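Local coordinates for protein glutamate receptor IIB (PDB 4WXJ) that binds the transmitter glutamate through its ligand-binding domain and probably opens a cation channel in the postsynaptic muscle membrane, at residues A102-V106 with V107-V111; K189-K192 with G193-F197; F254-R257 with N258-N262. One frame throughout, in Å; residues are numbered along the deposited sequence.

Contact 1 (A102-V106 with V107-V111); sequences ARRSV and VDFTV. With GLU (glutamic acid), chain C.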
loop_
_atom_site.group_PDB
_atom_site.type_symbol
_atom_site.label_atom_id
_atom_site.label_comp_id
_atom_site.label_asym_id
_atom_site.label_seq_id
_atom_site.Cartn_x
_atom_site.Cartn_y
_atom_site.Cartn_z
ATOM N N ALA A 102 -6.981 11.937 -5.607
ATOM C CA ALA A 102 -6.129 13.046 -5.194
ATOM C C ALA A 102 -4.714 12.898 -5.751
ATOM O O ALA A 102 -4.113 13.869 -6.209
ATOM C CB ALA A 102 -6.092 13.141 -3.678
ATOM N N ARG A 103 -4.185 11.679 -5.713
ATOM C CA ARG A 103 -2.839 11.422 -6.210
ATOM C C ARG A 103 -2.767 11.585 -7.724
ATOM O O ARG A 103 -1.823 12.172 -8.250
ATOM C CB ARG A 103 -2.385 10.019 -5.814
ATOM C CG ARG A 103 -2.104 9.870 -4.333
ATOM C CD ARG A 103 -1.870 8.423 -3.959
ATOM N NE ARG A 103 -1.506 8.274 -2.552
ATOM C CZ ARG A 103 -1.393 7.105 -1.932
ATOM N NH1 ARG A 103 -1.626 5.978 -2.589
ATOM N NH2 ARG A 103 -1.055 7.062 -0.652
ATOM N N ARG A 104 -3.773 11.066 -8.420
ATOM C CA ARG A 104 -3.805 11.133 -9.874
ATOM C C ARG A 104 -3.916 12.577 -10.364
ATOM O O ARG A 104 -3.614 12.872 -11.521
ATOM C CB ARG A 104 -4.970 10.298 -10.413
ATOM C CG ARG A 104 -5.049 10.211 -11.931
ATOM C CD ARG A 104 -3.790 9.606 -12.537
ATOM N NE ARG A 104 -3.897 9.490 -13.988
ATOM C CZ ARG A 104 -3.643 10.476 -14.842
ATOM N NH1 ARG A 104 -3.259 11.669 -14.403
ATOM N NH2 ARG A 104 -3.773 10.269 -16.144
ATOM N N SER A 105 -4.337 13.474 -9.478
ATOM C CA SER A 105 -4.474 14.885 -9.823
ATOM C C SER A 105 -3.123 15.592 -9.915
ATOM O O SER A 105 -2.998 16.603 -10.607
ATOM C CB SER A 105 -5.352 15.603 -8.797
ATOM O OG SER A 105 -6.662 15.063 -8.778
ATOM N N VAL A 106 -2.119 15.056 -9.224
ATOM C CA VAL A 106 -0.814 15.709 -9.125
ATOM C C VAL A 106 0.311 14.918 -9.797
ATOM O O VAL A 106 1.333 15.490 -10.173
ATOM C CB VAL A 106 -0.434 15.962 -7.651
ATOM C CG1 VAL A 106 -1.351 17.016 -7.047
ATOM C CG2 VAL A 106 -0.488 14.671 -6.845
ATOM N N VAL A 107 0.127 13.607 -9.937
ATOM C CA VAL A 107 1.088 12.772 -10.652
ATOM C C VAL A 107 0.360 11.797 -11.566
ATOM O O VAL A 107 -0.833 11.551 -11.399
ATOM C CB VAL A 107 2.001 11.979 -9.684
ATOM C CG1 VAL A 107 2.796 12.929 -8.800
ATOM C CG2 VAL A 107 1.188 11.009 -8.832
ATOM N N ASP A 108 1.087 11.242 -12.531
ATOM C CA ASP A 108 0.523 10.255 -13.444
ATOM C C ASP A 108 0.738 8.850 -12.894
ATOM O O ASP A 108 1.514 8.652 -11.960
ATOM C CB ASP A 108 1.155 10.383 -14.832
ATOM C CG ASP A 108 0.135 10.302 -15.951
ATOM O OD1 ASP A 108 -0.770 9.443 -15.878
ATOM O OD2 ASP A 108 0.234 11.104 -16.902
ATOM N N PHE A 109 0.042 7.880 -13.480
ATOM C CA PHE A 109 0.212 6.478 -13.119
ATOM C C PHE A 109 0.313 5.612 -14.363
ATOM O O PHE A 109 -0.271 5.922 -15.401
ATOM C CB PHE A 109 -0.949 5.990 -12.251
ATOM C CG PHE A 109 -0.774 6.264 -10.785
ATOM C CD1 PHE A 109 -1.265 7.429 -10.218
ATOM C CD2 PHE A 109 -0.125 5.352 -9.973
ATOM C CE1 PHE A 109 -1.106 7.680 -8.867
ATOM C CE2 PHE A 109 0.035 5.596 -8.622
ATOM C CZ PHE A 109 -0.456 6.762 -8.070
ATOM N N THR A 110 1.061 4.523 -14.250
ATOM C CA THR A 110 1.078 3.507 -15.289
ATOM C C THR A 110 -0.210 2.710 -15.195
ATOM O O THR A 110 -1.026 2.939 -14.298
ATOM C CB THR A 110 2.279 2.554 -15.147
ATOM O OG1 THR A 110 2.166 1.818 -13.922
ATOM C CG2 THR A 110 3.586 3.329 -15.154
ATOM N N VAL A 111 -0.399 1.776 -16.118
ATOM C CA VAL A 111 -1.431 0.766 -15.945
ATOM C C VAL A 111 -1.125 0.032 -14.645
ATOM O O VAL A 111 0.039 -0.081 -14.263
ATOM C CB VAL A 111 -1.480 -0.237 -17.110
ATOM C CG1 VAL A 111 -1.936 0.445 -18.384
ATOM C CG2 VAL A 111 -0.121 -0.900 -17.308
HETATM N N GLU C . -1.527 1.238 -0.505
HETATM C CA GLU C . -2.066 2.308 0.378
HETATM C C GLU C . -1.698 3.682 -0.168
HETATM O O GLU C . -1.178 3.790 -1.280
HETATM C CB GLU C . -1.536 2.138 1.800
HETATM C CG GLU C . -2.142 0.968 2.561
HETATM C CD GLU C . -3.508 1.274 3.161
HETATM O OE1 GLU C . -4.162 0.327 3.647
HETATM O OE2 GLU C . -3.932 2.451 3.155
HETATM O OXT GLU C . -1.912 4.712 0.476
HETATM O O HOH W 1 -3.612 6.556 -15.102
#
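Asp108 OD1 sits over the centre of one face of the Arg104 guanidinium, 3.1 Å from Arg104 NH2. No N-H points at this oxygen, so the salt bridge is one of charge alone. The two side chains lie side by side and point the same way. On its anti lone pair, OD1 also accepts the N-H of Phe109. The Phe109 ring turns its edge to the helix end: CD1 meets Arg104 CD and CE1 meets Arg103 CB, both at 4.1 Å. Arg104 CG is anti to the backbone N (chi1 -176°), and the chain then bends at chi2 to bring the guanidinium over the aspartate. With a leucine in place of Asp108, that guanidinium would probably be left without its charged mate and freer to turn. The chain reversal between helix and strand is held by Val107 N, which bonds Arg103 O at 3.0 Å; the same oxygen accepts from Val106 N. Arg103 runs extended to the ligand. Arg103 NH1 gives glutamate O a nearly straight bond of 2.6 Å (171°), and Arg103 NH2 gives glutamate OXT one of 2.7 Å. The ligand carboxylate carbon lies in the guanidinium plane, at its edge. Thr98 O and Gly69 O take further N-H groups of Arg103. This is the alpha-carboxylate arginine of the ionotropic glutamate receptor agonist site.

Contact 2 (K189-K192 with G193-F197); sequences KLSK and GTYAF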
loop_
_atom_site.group_PDB
_atom_site.type_symbol
_atom_site.label_atom_id
_atom_site.label_comp_id
_atom_site.label_asym_id
_atom_site.label_seq_id
_atom_site.Cartn_x
_atom_site.Cartn_y
_atom_site.Cartn_z
ATOM N N LYS A 189 -2.217 -7.276 17.321
ATOM C CA LYS A 189 -1.613 -8.333 18.123
ATOM C C LYS A 189 -1.572 -7.950 19.602
ATOM O O LYS A 189 -1.972 -8.730 20.465
ATOM C CB LYS A 189 -0.201 -8.643 17.611
ATOM C CG LYS A 189 -0.189 -9.361 16.267
ATOM C CD LYS A 189 1.083 -9.096 15.470
ATOM C CE LYS A 189 2.282 -9.840 16.030
ATOM N NZ LYS A 189 3.486 -9.649 15.169
ATOM N N LEU A 190 -1.103 -6.739 19.885
ATOM C CA LEU A 190 -0.974 -6.266 21.260
ATOM C C LEU A 190 -2.327 -6.067 21.943
ATOM O O LEU A 190 -2.426 -6.142 23.167
ATOM C CB LEU A 190 -0.191 -4.951 21.292
ATOM C CG LEU A 190 1.288 -5.025 20.908
ATOM C CD1 LEU A 190 1.845 -3.628 20.670
ATOM C CD2 LEU A 190 2.089 -5.741 21.984
ATOM N N SER A 191 -3.362 -5.814 21.148
ATOM C CA SER A 191 -4.671 -5.447 21.679
ATOM C C SER A 191 -5.526 -6.654 22.064
ATOM O O SER A 191 -6.561 -6.504 22.712
ATOM C CB SER A 191 -5.417 -4.587 20.657
ATOM O OG SER A 191 -4.796 -3.320 20.521
ATOM N N LYS A 192 -5.097 -7.846 21.657
ATOM C CA LYS A 192 -5.748 -9.090 22.069
ATOM C C LYS A 192 -7.222 -9.182 21.652
ATOM O O LYS A 192 -7.961 -10.034 22.151
ATOM C CB LYS A 192 -5.630 -9.257 23.591
ATOM C CG LYS A 192 -4.610 -10.292 24.028
ATOM C CD LYS A 192 -3.201 -9.902 23.618
ATOM C CE LYS A 192 -2.167 -10.725 24.365
ATOM N NZ LYS A 192 -0.798 -10.542 23.816
ATOM N N GLY A 193 -7.644 -8.317 20.732
ATOM C CA GLY A 193 -8.987 -8.375 20.175
ATOM C C GLY A 193 -9.846 -7.149 20.439
ATOM O O GLY A 193 -11.047 -7.159 20.161
ATOM N N THR A 194 -9.238 -6.094 20.972
ATOM C CA THR A 194 -9.952 -4.841 21.207
ATOM C C THR A 194 -9.668 -3.831 20.096
ATOM O O THR A 194 -10.143 -2.694 20.144
ATOM C CB THR A 194 -9.573 -4.219 22.563
ATOM O OG1 THR A 194 -8.175 -3.902 22.578
ATOM C CG2 THR A 194 -9.889 -5.182 23.698
ATOM N N TYR A 195 -8.898 -4.250 19.095
ATOM C CA TYR A 195 -8.587 -3.394 17.955
ATOM C C TYR A 195 -8.495 -4.203 16.665
ATOM O O TYR A 195 -7.778 -5.202 16.596
ATOM C CB TYR A 195 -7.278 -2.638 18.190
ATOM C CG TYR A 195 -6.916 -1.686 17.070
ATOM C CD1 TYR A 195 -7.493 -0.424 16.990
ATOM C CD2 TYR A 195 -5.997 -2.048 16.094
ATOM C CE1 TYR A 195 -7.164 0.449 15.969
ATOM C CE2 TYR A 195 -5.661 -1.181 15.071
ATOM C CZ TYR A 195 -6.248 0.065 15.012
ATOM O OH TYR A 195 -5.917 0.929 13.996
ATOM N N ALA A 196 -9.234 -3.761 15.649
ATOM C CA ALA A 196 -9.198 -4.374 14.329
ATOM C C ALA A 196 -8.606 -3.383 13.333
ATOM O O ALA A 196 -8.799 -2.175 13.458
ATOM C CB ALA A 196 -10.584 -4.804 13.906
ATOM N N PHE A 197 -7.884 -3.897 12.345
ATOM C CA PHE A 197 -7.157 -3.051 11.410
ATOM C C PHE A 197 -7.724 -3.196 10.003
ATOM O O PHE A 197 -7.737 -4.287 9.435
ATOM C CB PHE A 197 -5.666 -3.404 11.432
ATOM C CG PHE A 197 -4.794 -2.437 10.678
ATOM C CD1 PHE A 197 -4.845 -1.080 10.947
ATOM C CD2 PHE A 197 -3.904 -2.892 9.719
ATOM C CE1 PHE A 197 -4.038 -0.192 10.260
ATOM C CE2 PHE A 197 -3.094 -2.009 9.031
ATOM C CZ PHE A 197 -3.162 -0.658 9.301
#
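Gly193 follows Lys192 at the corner where helix 181-191 gives way to strand 195-200. Lys192 is the first residue to leave the helix, and its phi is positive (60°). Gly193 has positive phi as well. A CB on Gly193 would run into Lys192 O, which suits this position to glycine.

Thr194 comes next and closes the turn. Thr194 N bonds Ser191 O at 3.2 Å. Thr194 OG1 gives Ser191 O a second bond, at 3.1 Å. Both donors reach Ser191 O from one face of the carbonyl plane. The N lies well above that plane, while OG1 is tilted from it by only 23°. The chi1 of 62° places OG1 between the backbone N and the carbonyl carbon, which turns it back to the helix end. Thr194 OG1 also comes to 3.4 Å from Ser191 CB. Two bonds thus grip the last helical carbonyl.

Tyr195 begins the strand. Tyr195 CB packs against the serine, 3.5 Å from Ser191 OG and 3.7 Å from Ser191 CB. The serine hydroxyl itself is bonded to Arg187 O, one turn back in the helix. The tyrosine ring leads away from the turn. Its OH bonds Ala176 O, and its ring makes a cation-pi contact with Arg187.

Ala196 and Phe197 carry the strand onward. Ala196 pairs with Gln141 and Phe197 with Leu121 through the backbone, and the Phe197 ring packs on Val188 of the helix. Residues 191 to 194 form a type I' beta turn, here joining a helix to a strand of the mixed sheet that leads to ligand-binding Glu200.

Contact 3 (F254-R257 with N258-N262); sequences FKLR and NKWFN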
loop_
_atom_site.group_PDB
_atom_site.type_symbol
_atom_site.label_atom_id
_atom_site.label_comp_id
_atom_site.label_asym_id
_atom_site.label_seq_id
_atom_site.Cartn_x
_atom_site.Cartn_y
_atom_site.Cartn_z
ATOM N N PHE A 254 2.148 -13.064 -12.079
ATOM C CA PHE A 254 1.523 -14.131 -11.305
ATOM C C PHE A 254 2.569 -14.864 -10.466
ATOM O O PHE A 254 2.383 -15.078 -9.267
ATOM C CB PHE A 254 0.804 -15.111 -12.237
ATOM C CG PHE A 254 0.175 -16.279 -11.529
ATOM C CD1 PHE A 254 -0.994 -16.119 -10.803
ATOM C CD2 PHE A 254 0.745 -17.540 -11.599
ATOM C CE1 PHE A 254 -1.577 -17.192 -10.155
ATOM C CE2 PHE A 254 0.166 -18.616 -10.955
ATOM C CZ PHE A 254 -0.998 -18.442 -10.233
ATOM N N LYS A 255 3.669 -15.245 -11.105
ATOM C CA LYS A 255 4.778 -15.890 -10.410
ATOM C C LYS A 255 5.368 -14.973 -9.343
ATOM O O LYS A 255 5.627 -15.402 -8.217
ATOM C CB LYS A 255 5.873 -16.292 -11.401
ATOM C CG LYS A 255 5.541 -17.502 -12.265
ATOM C CD LYS A 255 6.504 -17.632 -13.444
ATOM C CE LYS A 255 7.937 -17.913 -13.004
ATOM N NZ LYS A 255 8.928 -17.163 -13.829
ATOM N N LEU A 256 5.578 -13.712 -9.708
ATOM C CA LEU A 256 6.185 -12.739 -8.806
ATOM C C LEU A 256 5.325 -12.515 -7.568
ATOM O O LEU A 256 5.846 -12.352 -6.464
ATOM C CB LEU A 256 6.411 -11.412 -9.530
ATOM C CG LEU A 256 7.105 -10.318 -8.718
ATOM C CD1 LEU A 256 8.505 -10.742 -8.307
ATOM C CD2 LEU A 256 7.150 -9.016 -9.508
ATOM N N ARG A 257 4.010 -12.499 -7.754
ATOM C CA ARG A 257 3.090 -12.324 -6.637
ATOM C C ARG A 257 3.171 -13.522 -5.699
ATOM O O ARG A 257 3.223 -13.364 -4.480
ATOM C CB ARG A 257 1.655 -12.133 -7.134
ATOM C CG ARG A 257 0.652 -11.881 -6.018
ATOM C CD ARG A 257 -0.628 -11.238 -6.543
ATOM N NE ARG A 257 -1.557 -10.915 -5.462
ATOM C CZ ARG A 257 -2.660 -10.186 -5.613
ATOM N NH1 ARG A 257 -2.981 -9.693 -6.802
ATOM N NH2 ARG A 257 -3.443 -9.945 -4.570
ATOM N N ASN A 258 3.193 -14.722 -6.272
ATOM C CA ASN A 258 3.285 -15.938 -5.476
ATOM C C ASN A 258 4.592 -15.996 -4.689
ATOM O O ASN A 258 4.602 -16.391 -3.528
ATOM C CB ASN A 258 3.158 -17.174 -6.368
ATOM C CG ASN A 258 1.773 -17.319 -6.971
ATOM O OD1 ASN A 258 0.774 -16.927 -6.366
ATOM N ND2 ASN A 258 1.708 -17.885 -8.170
ATOM N N LYS A 259 5.686 -15.587 -5.325
ATOM C CA LYS A 259 7.002 -15.616 -4.691
ATOM C C LYS A 259 7.026 -14.867 -3.358
ATOM O O LYS A 259 7.638 -15.329 -2.395
ATOM C CB LYS A 259 8.054 -15.020 -5.630
ATOM C CG LYS A 259 9.432 -14.849 -4.994
ATOM C CD LYS A 259 10.429 -14.228 -5.957
ATOM C CE LYS A 259 11.760 -13.962 -5.264
ATOM N NZ LYS A 259 12.747 -13.326 -6.172
ATOM N N TRP A 260 6.360 -13.718 -3.306
ATOM C CA TRP A 260 6.447 -12.835 -2.145
ATOM C C TRP A 260 5.235 -12.905 -1.215
ATOM O O TRP A 260 5.300 -12.411 -0.091
ATOM C CB TRP A 260 6.650 -11.390 -2.609
ATOM C CG TRP A 260 7.980 -11.173 -3.263
ATOM C CD1 TRP A 260 8.228 -11.052 -4.599
ATOM C CD2 TRP A 260 9.249 -11.065 -2.609
ATOM N NE1 TRP A 260 9.573 -10.870 -4.816
ATOM C CE2 TRP A 260 10.222 -10.874 -3.609
ATOM C CE3 TRP A 260 9.657 -11.108 -1.271
ATOM C CZ2 TRP A 260 11.575 -10.727 -3.317
ATOM C CZ3 TRP A 260 11.003 -10.961 -0.983
ATOM C CH2 TRP A 260 11.944 -10.773 -2.001
ATOM N N PHE A 261 4.144 -13.520 -1.669
ATOM C CA PHE A 261 2.904 -13.551 -0.887
ATOM C C PHE A 261 2.405 -14.955 -0.525
ATOM O O PHE A 261 1.418 -15.087 0.196
ATOM C CB PHE A 261 1.789 -12.812 -1.639
ATOM C CG PHE A 261 1.965 -11.320 -1.668
ATOM C CD1 PHE A 261 2.710 -10.710 -2.665
ATOM C CD2 PHE A 261 1.387 -10.528 -0.693
ATOM C CE1 PHE A 261 2.871 -9.336 -2.687
ATOM C CE2 PHE A 261 1.544 -9.158 -0.709
ATOM C CZ PHE A 261 2.286 -8.561 -1.706
ATOM N N ASN A 262 3.066 -16.002 -1.013
ATOM C CA ASN A 262 2.635 -17.359 -0.680
ATOM C C ASN A 262 2.955 -17.697 0.773
ATOM O O ASN A 262 3.769 -17.028 1.411
ATOM C CB ASN A 262 3.283 -18.397 -1.603
ATOM C CG ASN A 262 4.740 -18.666 -1.259
ATOM O OD1 ASN A 262 5.039 -19.406 -0.322
ATOM N ND2 ASN A 262 5.654 -18.083 -2.028
#
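The last turns of helix 252-261 bring Phe254 against Asn258, Leu256 against Trp260 and Arg257 against Phe261, each pair four residues apart. Asn258 ND2 lies 3.3 Å above one face of the Phe254 ring, offset toward the rim. The amide stands nearly upright on the ring, their planes 83° apart. Phe254 CG is anti to the backbone N (chi1 178°), which lays the ring beside the next turn, within reach of this amide. The backbone bond from Asn258 N to Phe254 O, 3.1 Å long, ties the same two residues together. Lys259 N bonds Lys255 O at 2.9 Å.

On another side of the helix, Leu256 CD1 touches the indole edge in its plane, 3.7 Å from both Trp260 CD1 and Trp260 NE1. The indole edge also approaches Leu256 O. Lys259 is extended, and its CE passes over one face of the same indole. Its NZ goes on to a salt bridge with Asp45, whose OD2 also takes the Trp260 NE1 hydrogen. Asp45 belongs to helix 42-54. Leu256 and Trp260 therefore pack this last helix of the ligand-binding domain onto that one, with Tyr42 and Met49 joining in.

Phe261 faces helix 201-208, where it touches Gln205 and Tyr206. Its ring presents an edge to Arg257 O, with Phe261 CD1 3.3 Å from that oxygen, and CD1 also meets Arg257 CG at 4.1 Å. The helical bonding slackens here: Phe261 N bonds Arg257 O only weakly, and so does Trp260 N to Leu256 O. Asn262 leaves helical geometry, though its N still bonds Asn258 O at 3.0 Å.

In the fold
None of the three contacts touches another; their nearest atoms are about 12 to 13 Å apart. Contacts 1 and 2 reach the same mixed sheet, since strands 108-123 and 195-200 are neighbours in it. They lie on opposite sides of the chain's centre. Contact 2 is a surface turn held mainly by backbone and hydroxyl bonds. Contacts 1 and 3 are partly buried. Contact 1 joins a charged pair at the surface to the arginine that grips the ligand. Contact 3 stays within one helix, and its aromatic and aliphatic side chains pack on helices 42-54 and 201-208. Contact 1 alone binds glutamate directly.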